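Local coordinates for Lmo2184 protein (Listeria monocytogenes serovar 1/2a, PDB 5JOQ), which probably binds heme at the cell membrane as the lipid-anchored substrate-binding component of an ABC transporter for iron uptake, at residues 53-58 with 67-72; 36-41 with 87-92; 94-99 with 115-120. All coordinates share one frame; numbering follows the deposited sequence.

Contact 1 of 3, residues 53-58 with 67-72; sequences LPLVGI and KRYADV
Leu55, Ile58, Tyr69 and Val72 form a largely apolar contact at the periphery of the molecule, between a loop that runs into short strand 57-58 and the turn before strand 73-77. Leu55 reaches over one face of the Tyr69 ring, with CD1 3.6 Å from the ring centroid and 10° off the normal, a CH-pi contact. Arg68 CG lies over the opposite face, so the ring is held between the two. At the ring edge, the Tyr69 OH gives a 2.7 Å hydrogen bond to Leu53 O, almost in line with the carbonyl (C=O...donor angle 166°). That bond ties the end of the ring to the backbone. Segment 67-72 is a short 3-10 turn followed by a type I beta turn from Tyr69 to Val72, and strand 73-77 beyond it runs parallel to strand 57-58. Val72 CG1, anti to its own backbone N (chi1 173°), packs 3.5 Å from Val56 C. Ile58 CG2 lies 3.8 Å from Val72 CG1. The Arg68 guanidinium sets one face over Leu53 O, with CZ 3.8 Å from that oxygen, while NH1 forms a salt bridge with Asp52. Met48 of helix 42-50 packs on both Leu55 and Tyr69.

Contact 2 of 3, residues 36-41 with 87-92; sequences KIVATT and RMLKPD
The backbone N of Lys36 donates to Asp92 OD2 at 2.7 Å, in a nearly straight bond with an N-H...O angle of 172°. The carboxylate oxygen is met on its anti side, 17° out of the carboxylate plane. The return bond runs from Asp92 N to Lys36 O, also 2.7 Å but clearly bent. Lys36 and Asp92 are thus joined by two bonds, one to a side chain and one between backbones. The Asp92 CG stands beside its own backbone N (chi1 -59°), which brings OD2 round to the Lys36 amide. The ammonium of Lys36 is also near this carboxylate, with NZ 4.3 Å from OD2, too far for a salt bridge. Segment 87-92 carries the last part of helix 83-88 and the turn after it. Lys90 has positive phi there, and the chain then enters strand 93-97, which runs parallel to strand 37-39. Next to the polar pair lies an apolar patch. Val38 CG2 touches both Leu89 CD1 and Pro91 CB, each at 3.9 Å. The Val38 and Leu89 side chains cross at about a right angle. Val38 and Leu89 both pack on Thr75 of strand 73-77, and Val38 also rests on Val56.

Contact 3 of 3, residues 94-99 with 115-120; sequences VLSTKT and ADFLDF
Val94 to Lys98 and Ala115 to Leu118 are joined first by backbone hydrogen bonds. Asp116 N binds Val94 O at 2.9 Å, Ser96 N binds Asp116 O, Leu118 N binds Ser96 O, and Lys98 N binds Leu118 O at 2.8 Å. This is a parallel ladder, and the strand axes are 28° apart in direction. The first two bonds lie nearly in line with their carbonyls. Leu118 N is tilted from the Ser96 carbonyl plane, and Lys98 N lies above that of Leu118.

Side-chain contacts fall on both faces of the sheet. On the Ser96 and Phe117 face, Val94 CB packs near Ala115 CB, and Ser96 CB touches Phe117 CD1 at 3.6 Å. With CG beside the backbone N (chi1 -65°), the Phe117 ring lies along Ser96, and the carbonyl Thr97 O meets its edge 3.3 Å from CD1. On the other face, Leu95 CD2 packs on Asp116 CB at 3.8 Å, and Leu95 CB on Leu118 CD1. Just beyond strand 115-118, Phe120 CD2 comes 4.1 Å from Thr97 CG2.

Lys98 lays CD 3.5 Å from Phe117 O, while its NZ forms a salt bridge with Glu101.

Helix 101-110 completes the beta-alpha-beta crossover and packs on the face of Val94, Ser96, Ala115 and Phe117. Helices 42-50 and 123-136 lie on the side of Leu95 and Leu118, and both also touch Phe120, beyond the strand.

In the fold
From the N terminus, strand 37-39 enters the parallel sheet with strands 93-97 and 115-118. Its loop is closed at residues 87-92 by contact 2. Contact 1 is nested inside that loop and closes a shorter one, from 53-58 to 67-72. The two contacts touch: Val56 N and Gly57 O probably bond to Ile37 O and Ala39 N. This links strand 37-39 to strand 57-58 and its neighbours 73-77 and 80-81. After contact 2 the chain continues straight into strand 93-97. Contact 3 then closes the next loop, in series, around helix 101-110. Strand 93-97 lies between 37-39 and 115-118, so contacts 2 and 3 share one sheet. Contacts 1 and 3 do not touch.

Contact 1 of 3, residues 53-58 with 67-72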
# COMPACT_ATOMS: atom_id res chain seq x y z
N LEU A 53 24.49 20.67 8.99
CA LEU A 53 24.50 21.35 7.70
C LEU A 53 23.12 21.91 7.37
O LEU A 53 22.12 21.20 7.52
CB LEU A 53 24.93 20.37 6.61
CG LEU A 53 26.45 20.10 6.62
CD1 LEU A 53 26.79 18.87 5.80
CD2 LEU A 53 27.21 21.35 6.12
N PRO A 54 23.04 23.14 6.88
CA PRO A 54 21.75 23.65 6.39
C PRO A 54 21.41 23.03 5.04
O PRO A 54 22.29 22.57 4.30
CB PRO A 54 21.98 25.16 6.28
CG PRO A 54 23.43 25.31 6.07
CD PRO A 54 24.11 24.14 6.75
N LEU A 55 20.12 23.00 4.75
CA LEU A 55 19.60 22.48 3.48
C LEU A 55 18.73 23.53 2.80
O LEU A 55 18.03 24.29 3.47
CB LEU A 55 18.77 21.21 3.70
CG LEU A 55 19.51 20.01 4.29
CD1 LEU A 55 18.51 18.89 4.55
CD2 LEU A 55 20.59 19.53 3.34
N VAL A 56 18.77 23.56 1.46
CA VAL A 56 17.77 24.31 0.69
C VAL A 56 16.65 23.41 0.17
O VAL A 56 15.58 23.92 -0.18
CB VAL A 56 18.41 25.11 -0.47
CG1 VAL A 56 19.44 26.11 0.06
CG2 VAL A 56 19.04 24.18 -1.51
N GLY A 57 16.85 22.11 0.17
CA GLY A 57 15.80 21.22 -0.25
C GLY A 57 15.73 19.94 0.55
O GLY A 57 16.75 19.38 0.92
N ILE A 58 14.52 19.47 0.78
CA ILE A 58 14.27 18.23 1.47
C ILE A 58 13.27 17.41 0.67
O ILE A 58 12.58 17.94 -0.18
CB ILE A 58 13.73 18.42 2.89
CG1 ILE A 58 12.51 19.35 2.90
CG2 ILE A 58 14.82 18.91 3.82
CD1 ILE A 58 11.76 19.32 4.20
N LYS A 67 13.71 18.59 13.03
CA LYS A 67 12.98 19.84 13.21
C LYS A 67 13.68 21.03 12.58
O LYS A 67 13.02 21.99 12.16
CB LYS A 67 12.74 20.10 14.69
CG LYS A 67 11.82 19.07 15.34
CD LYS A 67 11.80 19.19 16.86
CE LYS A 67 10.98 18.06 17.49
NZ LYS A 67 9.57 18.08 16.99
N ARG A 68 15.00 21.02 12.49
CA ARG A 68 15.67 22.20 11.95
C ARG A 68 15.26 22.47 10.50
O ARG A 68 15.42 23.60 10.04
CB ARG A 68 17.19 22.07 12.06
CG ARG A 68 17.77 20.96 11.23
CD ARG A 68 19.33 21.02 11.24
NE ARG A 68 19.85 22.26 10.64
CZ ARG A 68 21.07 22.74 10.84
NH1 ARG A 68 21.92 22.09 11.64
NH2 ARG A 68 21.46 23.87 10.25
N TYR A 69 14.74 21.49 9.78
CA TYR A 69 14.38 21.68 8.38
C TYR A 69 12.88 21.91 8.19
O TYR A 69 12.36 21.74 7.08
CB TYR A 69 14.86 20.50 7.55
CG TYR A 69 16.34 20.17 7.73
CD1 TYR A 69 17.32 21.15 7.52
CD2 TYR A 69 16.76 18.89 8.09
CE1 TYR A 69 18.66 20.87 7.68
CE2 TYR A 69 18.11 18.59 8.26
CZ TYR A 69 19.06 19.58 8.03
OH TYR A 69 20.38 19.26 8.18
N ALA A 70 12.17 22.27 9.27
CA ALA A 70 10.73 22.43 9.22
C ALA A 70 10.27 23.33 8.07
O ALA A 70 9.19 23.10 7.49
CB ALA A 70 10.23 23.02 10.54
N ASP A 71 11.05 24.35 7.73
CA ASP A 71 10.62 25.34 6.76
C ASP A 71 11.36 25.21 5.43
O ASP A 71 11.27 26.11 4.59
CB ASP A 71 10.79 26.74 7.35
CG ASP A 71 9.86 26.98 8.54
OD1 ASP A 71 8.67 26.60 8.46
OD2 ASP A 71 10.31 27.53 9.56
N VAL A 72 12.07 24.11 5.21
CA VAL A 72 12.85 23.93 4.00
C VAL A 72 11.94 23.46 2.87
O VAL A 72 11.02 22.67 3.09
CB VAL A 72 13.98 22.92 4.26
CG1 VAL A 72 14.70 22.58 2.97
CG2 VAL A 72 14.93 23.50 5.29

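Contact 2 of 3, residues 36-41 with 87-92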
# COMPACT_ATOMS: atom_id res chain seq x y z
N LYS A 36 24.70 25.30 -0.97
CA LYS A 36 23.26 25.06 -1.09
C LYS A 36 23.05 23.60 -1.45
O LYS A 36 23.39 23.17 -2.56
CB LYS A 36 22.66 25.99 -2.14
CG LYS A 36 22.92 27.47 -1.85
CD LYS A 36 21.86 28.36 -2.47
CE LYS A 36 21.82 28.25 -3.98
NZ LYS A 36 23.03 28.83 -4.65
N ILE A 37 22.49 22.83 -0.52
CA ILE A 37 22.41 21.37 -0.65
C ILE A 37 20.94 20.95 -0.67
O ILE A 37 20.15 21.40 0.16
CB ILE A 37 23.15 20.67 0.51
CG1 ILE A 37 24.59 21.17 0.62
CG2 ILE A 37 23.09 19.16 0.31
CD1 ILE A 37 25.34 20.70 1.92
N VAL A 38 20.59 20.05 -1.60
CA VAL A 38 19.27 19.40 -1.59
C VAL A 38 19.45 17.94 -1.18
O VAL A 38 20.22 17.20 -1.79
CB VAL A 38 18.59 19.51 -2.97
CG1 VAL A 38 17.33 18.63 -3.00
CG2 VAL A 38 18.23 20.94 -3.24
N ALA A 39 18.75 17.53 -0.12
CA ALA A 39 18.72 16.11 0.26
C ALA A 39 17.43 15.49 -0.26
O ALA A 39 16.34 15.99 0.03
CB ALA A 39 18.78 15.96 1.78
N THR A 40 17.54 14.40 -1.04
CA THR A 40 16.34 13.82 -1.64
C THR A 40 15.80 12.59 -0.92
O THR A 40 14.83 11.99 -1.39
CB THR A 40 16.56 13.44 -3.11
OG1 THR A 40 17.51 12.37 -3.16
CG2 THR A 40 17.10 14.62 -3.91
N THR A 41 16.37 12.19 0.22
CA THR A 41 15.78 11.09 0.98
C THR A 41 15.78 11.41 2.47
O THR A 41 16.58 12.23 2.96
CB THR A 41 16.52 9.76 0.77
OG1 THR A 41 17.70 9.75 1.59
CG2 THR A 41 16.92 9.58 -0.70
N ARG A 87 15.72 22.77 -9.67
CA ARG A 87 16.42 23.76 -10.49
C ARG A 87 16.25 25.17 -9.92
O ARG A 87 17.22 25.92 -9.80
CB ARG A 87 15.90 23.72 -11.93
CG ARG A 87 16.14 22.42 -12.66
CD ARG A 87 15.91 22.62 -14.16
NE ARG A 87 16.83 23.60 -14.72
CZ ARG A 87 17.10 23.73 -16.01
NH1 ARG A 87 16.51 22.94 -16.90
NH2 ARG A 87 17.96 24.66 -16.42
N MET A 88 15.03 25.48 -9.53
CA MET A 88 14.71 26.80 -9.01
C MET A 88 15.55 27.13 -7.79
O MET A 88 15.87 28.29 -7.56
CB MET A 88 13.22 26.85 -8.67
CG MET A 88 12.77 28.09 -7.94
SD MET A 88 12.90 27.95 -6.15
CE MET A 88 12.02 26.41 -5.90
N LEU A 89 15.90 26.12 -7.02
CA LEU A 89 16.65 26.31 -5.79
C LEU A 89 18.12 26.58 -6.04
O LEU A 89 18.84 26.89 -5.09
CB LEU A 89 16.52 25.09 -4.86
CG LEU A 89 15.14 24.74 -4.26
CD1 LEU A 89 15.14 23.34 -3.58
CD2 LEU A 89 14.64 25.82 -3.29
N LYS A 90 18.57 26.46 -7.29
CA LYS A 90 19.95 26.67 -7.71
C LYS A 90 20.94 26.02 -6.73
O LYS A 90 21.82 26.69 -6.20
CB LYS A 90 20.25 28.16 -7.89
CG LYS A 90 19.35 28.81 -8.92
CD LYS A 90 19.71 30.27 -9.17
CE LYS A 90 19.49 31.12 -7.92
NZ LYS A 90 18.63 32.32 -8.17
N PRO A 91 20.81 24.72 -6.49
CA PRO A 91 21.70 24.07 -5.51
C PRO A 91 23.11 23.90 -6.06
O PRO A 91 23.33 23.84 -7.27
CB PRO A 91 21.03 22.71 -5.28
CG PRO A 91 20.30 22.44 -6.58
CD PRO A 91 19.85 23.79 -7.09
N ASP A 92 24.07 23.82 -5.13
CA ASP A 92 25.43 23.41 -5.45
C ASP A 92 25.57 21.89 -5.52
O ASP A 92 26.43 21.37 -6.25
CB ASP A 92 26.40 23.98 -4.41
CG ASP A 92 26.34 25.50 -4.32
OD1 ASP A 92 26.56 26.13 -5.36
OD2 ASP A 92 26.03 26.04 -3.24

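Contact 3 of 3, residues 94-99 with 115-120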
# COMPACT_ATOMS: atom_id res chain seq x y z
N VAL A 94 23.08 18.07 -5.19
CA VAL A 94 21.87 17.28 -4.92
C VAL A 94 22.34 15.89 -4.48
O VAL A 94 23.19 15.30 -5.15
CB VAL A 94 20.97 17.19 -6.16
CG1 VAL A 94 19.72 16.34 -5.87
CG2 VAL A 94 20.58 18.61 -6.69
N LEU A 95 21.84 15.39 -3.35
CA LEU A 95 22.28 14.12 -2.78
C LEU A 95 21.20 13.05 -2.95
O LEU A 95 20.05 13.23 -2.52
CB LEU A 95 22.64 14.26 -1.30
CG LEU A 95 23.72 15.27 -0.93
CD1 LEU A 95 23.84 15.28 0.58
CD2 LEU A 95 25.09 14.90 -1.54
N SER A 96 21.57 11.93 -3.56
CA SER A 96 20.65 10.79 -3.74
C SER A 96 21.46 9.55 -3.37
O SER A 96 22.54 9.65 -2.75
CB SER A 96 20.10 10.77 -5.16
OG SER A 96 19.22 9.66 -5.38
N THR A 97 20.99 8.36 -3.77
CA THR A 97 21.68 7.12 -3.43
C THR A 97 22.08 6.35 -4.68
O THR A 97 21.46 6.47 -5.76
CB THR A 97 20.81 6.20 -2.54
OG1 THR A 97 19.65 5.78 -3.28
CG2 THR A 97 20.39 6.89 -1.21
N LYS A 98 23.09 5.49 -4.50
CA LYS A 98 23.55 4.61 -5.57
C LYS A 98 22.41 3.76 -6.11
O LYS A 98 22.33 3.52 -7.33
CB LYS A 98 24.64 3.68 -5.03
CG LYS A 98 25.76 3.35 -6.00
CD LYS A 98 26.73 4.55 -6.12
CE LYS A 98 27.51 4.51 -7.44
NZ LYS A 98 27.90 5.88 -7.90
N THR A 99 21.55 3.26 -5.22
CA THR A 99 20.50 2.35 -5.68
C THR A 99 19.51 3.06 -6.61
O THR A 99 18.90 2.41 -7.47
CB THR A 99 19.80 1.73 -4.46
OG1 THR A 99 20.74 0.86 -3.77
CG2 THR A 99 18.53 0.92 -4.88
N ALA A 115 25.14 16.24 -8.88
CA ALA A 115 24.50 15.27 -8.00
C ALA A 115 25.51 14.21 -7.57
O ALA A 115 26.41 13.84 -8.33
CB ALA A 115 23.30 14.60 -8.67
N ASP A 116 25.34 13.74 -6.34
CA ASP A 116 26.18 12.72 -5.74
C ASP A 116 25.28 11.57 -5.31
O ASP A 116 24.31 11.77 -4.57
CB ASP A 116 26.91 13.32 -4.52
CG ASP A 116 28.07 12.46 -4.03
OD1 ASP A 116 28.27 11.33 -4.54
OD2 ASP A 116 28.77 12.92 -3.11
N PHE A 117 25.58 10.36 -5.79
CA PHE A 117 24.78 9.18 -5.47
C PHE A 117 25.56 8.37 -4.42
O PHE A 117 26.56 7.73 -4.74
CB PHE A 117 24.48 8.36 -6.72
CG PHE A 117 23.60 9.09 -7.71
CD1 PHE A 117 22.22 9.09 -7.55
CD2 PHE A 117 24.16 9.82 -8.75
CE1 PHE A 117 21.40 9.78 -8.42
CE2 PHE A 117 23.35 10.52 -9.64
CZ PHE A 117 21.96 10.49 -9.47
N LEU A 118 25.10 8.47 -3.17
CA LEU A 118 25.79 7.89 -2.01
C LEU A 118 25.50 6.40 -1.91
O LEU A 118 24.36 5.98 -2.06
CB LEU A 118 25.31 8.57 -0.74
CG LEU A 118 25.31 10.12 -0.82
CD1 LEU A 118 24.75 10.72 0.49
CD2 LEU A 118 26.71 10.64 -1.11
N ASP A 119 26.52 5.59 -1.64
CA ASP A 119 26.35 4.13 -1.60
C ASP A 119 25.88 3.73 -0.20
O ASP A 119 26.67 3.70 0.76
CB ASP A 119 27.65 3.43 -1.96
CG ASP A 119 27.48 1.92 -2.07
OD1 ASP A 119 26.42 1.41 -1.65
OD2 ASP A 119 28.37 1.24 -2.60
N PHE A 120 24.59 3.40 -0.06
CA PHE A 120 24.00 2.95 1.20
C PHE A 120 23.67 1.44 1.19
O PHE A 120 22.72 0.99 1.86
CB PHE A 120 22.77 3.80 1.53
CG PHE A 120 23.11 5.22 2.02
CD1 PHE A 120 24.42 5.69 2.03
CD2 PHE A 120 22.10 6.06 2.47
CE1 PHE A 120 24.73 7.00 2.52
CE2 PHE A 120 22.39 7.37 2.94
CZ PHE A 120 23.67 7.84 2.96